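Local coordinates for protein 7,8-dihydro-6-hydroxymethylpterin pyrophosphokinase-dihydropteroate synthase (Plasmodium falciparum, PDB 6JWY) that probably catalyses two consecutive steps of folate biosynthesis, pyrophosphorylation of 6-hydroxymethyl-7,8-dihydropterin by ATP and condensation of the product with 4-aminobenzoate, at residues D482-N487 with D503-T508. The protein carries 1 engineered substitution. Residues are numbered along the deposited sequence; the frame is centred on the assembly and turned at random.
Sequences DTINYN and DISACT. With CKL (4-[(2-azanyl-4-oxidanylidene-7,8-dihydro-3~{H}-pteridin-6-yl)methylamino]-~{N}-(5,6-dimethoxypyrimidin-4-yl)benzenesulfonamide), chain C.
The carboxylate of Asp482 works in two directions at once: OD2 accepts a 2.6 Å hydrogen bond from N10 of the pterin-sulfonamide adduct CKL, while OD1 accepts one from water 1, which in turn accepts from the backbone N of Ile504. With CG anti to the backbone N (chi1 -171°), the group is extended towards the pterin, and OD1 lies 3.6 Å from CG2 of Ile504. That methyl also approaches the ligand, 3.5 Å from CKL N1, so Ile504 packs against both the carboxylate and the pterin. Asn502, Asp575, Lys609 and Arg610 supply further hydrogen bonds to CKL.

Deeper in the contact the chains meet through backbone and apolar atoms. The CA-H of Asp503 points at Thr483 O (3.5 Å), and Ile484 lays its CG2 methyl over the turn, touching CG1 of Ile504 at 3.8 Å and OD1 of Asp503 at 3.5 Å. This oxygen organises the second segment. It accepts from Ser505 N nearly in line with its C-O bond, closing an Asx turn, from Ser505 OG through the syn lone pair, and from Cys507 N well above the carboxylate plane. These three bonds reinforce the type I turn from Asp503 to Ala506, which Ala506 N closes by bonding to Asp503 O. Across the contact, Thr483 OG1 forms an ST turn with Asn485 N and is itself bonded to Glu448.

Both segments begin at the C-terminal ends of adjacent parallel strands, 478-482 and 500-503, of the TIM-barrel pterin-binding domain, and Asp482 and Ile504 line the pterin pocket. Through Ile504 N, water 1 links the pterin-binding carboxylate to the turn that Asp503 OD1 ties together, coupling ligand recognition to the loop backbone.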
loop_
_atom_site.group_PDB
_atom_site.type_symbol
_atom_site.label_atom_id
_atom_site.label_comp_id
_atom_site.label_asym_id
_atom_site.label_seq_id
_atom_site.Cartn_x
_atom_site.Cartn_y
_atom_site.Cartn_z
ATOM N N ASP A 482 28.796 -0.417 11.648
ATOM C CA ASP A 482 27.979 -1.173 12.577
ATOM C C ASP A 482 28.872 -1.537 13.759
ATOM O O ASP A 482 29.522 -2.583 13.731
ATOM C CB ASP A 482 27.486 -2.447 11.901
ATOM C CG ASP A 482 26.446 -3.221 12.684
ATOM O OD1 ASP A 482 26.439 -3.130 13.937
ATOM O OD2 ASP A 482 25.654 -3.935 12.040
ATOM N N THR A 483 28.887 -0.686 14.792
ATOM C CA THR A 483 29.763 -0.891 15.931
ATOM C C THR A 483 29.111 -0.366 17.206
ATOM O O THR A 483 28.329 0.580 17.132
ATOM C CB THR A 483 31.111 -0.205 15.705
ATOM O OG1 THR A 483 31.884 -0.683 16.796
ATOM C CG2 THR A 483 31.088 1.306 15.779
ATOM N N ILE A 484 29.462 -0.962 18.363
ATOM C CA ILE A 484 29.083 -0.411 19.668
ATOM C C ILE A 484 30.325 0.074 20.419
ATOM O O ILE A 484 30.222 0.450 21.586
ATOM C CB ILE A 484 28.298 -1.402 20.545
ATOM C CG1 ILE A 484 29.147 -2.612 20.947
ATOM C CG2 ILE A 484 27.003 -1.805 19.893
ATOM C CD1 ILE A 484 28.460 -3.552 21.921
ATOM N N ASN A 485 31.471 0.095 19.718
ATOM C CA ASN A 485 32.791 0.203 20.317
ATOM C C ASN A 485 33.379 1.573 19.994
ATOM O O ASN A 485 33.826 1.840 18.876
ATOM C CB ASN A 485 33.669 -0.999 19.940
ATOM C CG ASN A 485 35.136 -0.834 20.290
ATOM O OD1 ASN A 485 35.610 0.287 20.481
ATOM N ND2 ASN A 485 35.882 -1.934 20.368
ATOM N N TYR A 486 33.370 2.421 21.022
ATOM C CA TYR A 486 33.953 3.749 21.093
ATOM C C TYR A 486 35.307 3.801 20.387
ATOM O O TYR A 486 35.559 4.722 19.627
ATOM C CB TYR A 486 34.146 4.122 22.567
ATOM C CG TYR A 486 34.641 5.524 22.805
ATOM C CD1 TYR A 486 35.980 5.865 22.657
ATOM C CD2 TYR A 486 33.763 6.529 23.176
ATOM C CE1 TYR A 486 36.428 7.166 22.852
ATOM C CE2 TYR A 486 34.191 7.832 23.396
ATOM C CZ TYR A 486 35.526 8.146 23.226
ATOM O OH TYR A 486 35.916 9.431 23.431
ATOM N N ASN A 487 36.214 2.864 20.701
ATOM C CA ASN A 487 37.566 2.957 20.171
ATOM C C ASN A 487 37.530 2.839 18.651
ATOM O O ASN A 487 38.238 3.573 17.957
ATOM C CB ASN A 487 38.525 1.928 20.768
ATOM C CG ASN A 487 38.909 2.201 22.205
ATOM O OD1 ASN A 487 38.938 3.346 22.650
ATOM N ND2 ASN A 487 39.214 1.154 22.943
ATOM N N ASP A 503 24.641 1.840 15.876
ATOM C CA ASP A 503 24.911 1.346 17.221
ATOM C C ASP A 503 23.757 0.435 17.622
ATOM O O ASP A 503 22.688 0.898 17.983
ATOM C CB ASP A 503 25.144 2.500 18.198
ATOM C CG ASP A 503 25.577 2.080 19.609
ATOM O OD1 ASP A 503 24.988 1.105 20.155
ATOM O OD2 ASP A 503 26.485 2.765 20.192
ATOM N N ILE A 504 23.960 -0.874 17.552
ATOM C CA ILE A 504 22.839 -1.763 17.795
ATOM C C ILE A 504 22.458 -1.831 19.277
ATOM O O ILE A 504 21.534 -2.559 19.634
ATOM C CB ILE A 504 23.157 -3.163 17.244
ATOM C CG1 ILE A 504 24.365 -3.769 17.966
ATOM C CG2 ILE A 504 23.334 -3.101 15.725
ATOM C CD1 ILE A 504 24.301 -5.257 18.065
ATOM N N SER A 505 23.154 -1.101 20.157
ATOM C CA SER A 505 22.734 -1.074 21.550
ATOM C C SER A 505 22.007 0.243 21.843
ATOM O O SER A 505 21.638 0.546 22.993
ATOM C CB SER A 505 23.900 -1.285 22.466
ATOM O OG SER A 505 24.570 -0.058 22.709
ATOM N N ALA A 506 21.827 1.034 20.778
ATOM C CA ALA A 506 21.194 2.342 20.879
ATOM C C ALA A 506 22.040 3.233 21.792
ATOM O O ALA A 506 21.528 4.052 22.543
ATOM C CB ALA A 506 19.725 2.223 21.279
ATOM N N CYS A 507 23.358 3.080 21.686
ATOM C CA CYS A 507 24.307 3.878 22.447
ATOM C C CYS A 507 24.177 3.609 23.952
ATOM O O CYS A 507 24.582 4.445 24.749
ATOM C CB CYS A 507 24.127 5.359 22.121
ATOM S SG CYS A 507 24.492 5.747 20.382
ATOM N N THR A 508 23.586 2.466 24.350
ATOM C CA THR A 508 23.451 2.172 25.774
ATOM C C THR A 508 24.682 1.434 26.285
ATOM O O THR A 508 24.938 1.445 27.486
ATOM C CB THR A 508 22.237 1.309 26.146
ATOM O OG1 THR A 508 22.340 -0.014 25.589
ATOM C CG2 THR A 508 20.898 1.986 25.901
HETATM C C2 CKL C . 20.883 -2.630 12.428
HETATM C C4 CKL C . 19.713 -4.670 12.178
HETATM C C5 CKL C . 20.964 -5.441 12.173
HETATM C C6 CKL C . 22.173 -4.613 12.325
HETATM O O24 CKL C . 17.409 -14.121 13.757
HETATM S S21 CKL C . 18.612 -14.308 12.974
HETATM O O23 CKL C . 18.177 -14.679 11.667
HETATM N N22 CKL C . 19.631 -15.489 13.430
HETATM C C25 CKL C . 19.572 -16.194 14.588
HETATM C C30 CKL C . 20.490 -17.217 14.794
HETATM O O31 CKL C . 21.444 -17.508 13.848
HETATM C C32 CKL C . 22.767 -16.974 13.958
HETATM C C29 CKL C . 20.415 -17.952 15.966
HETATM O O33 CKL C . 21.306 -18.976 16.196
HETATM C C34 CKL C . 20.899 -20.219 16.795
HETATM N N28 CKL C . 19.460 -17.640 16.879
HETATM C C27 CKL C . 18.581 -16.643 16.664
HETATM N N26 CKL C . 18.627 -15.928 15.531
HETATM C C18 CKL C . 19.537 -12.994 13.049
HETATM C C17 CKL C . 20.512 -12.812 12.066
HETATM C C16 CKL C . 21.328 -11.690 12.121
HETATM C C19 CKL C . 19.405 -12.068 14.098
HETATM C C20 CKL C . 20.228 -10.942 14.144
HETATM C C15 CKL C . 21.180 -10.740 13.136
HETATM N N14 CKL C . 21.982 -9.620 13.165
HETATM C C13 CKL C . 22.592 -8.917 12.027
HETATM C C8 CKL C . 22.288 -7.427 12.117
HETATM C C9 CKL C . 23.528 -6.627 12.260
HETATM N N10 CKL C . 23.357 -5.213 12.358
HETATM N N1 CKL C . 22.096 -3.245 12.428
HETATM N N7 CKL C . 21.041 -6.814 12.062
HETATM O O12 CKL C . 18.620 -5.264 12.047
HETATM N N3 CKL C . 19.743 -3.327 12.320
HETATM N N11 CKL C . 20.808 -1.295 12.584
HETATM O O HOH W 1 26.542 -1.912 16.352
HETATM O O HOH W 2 27.796 1.970 22.652
#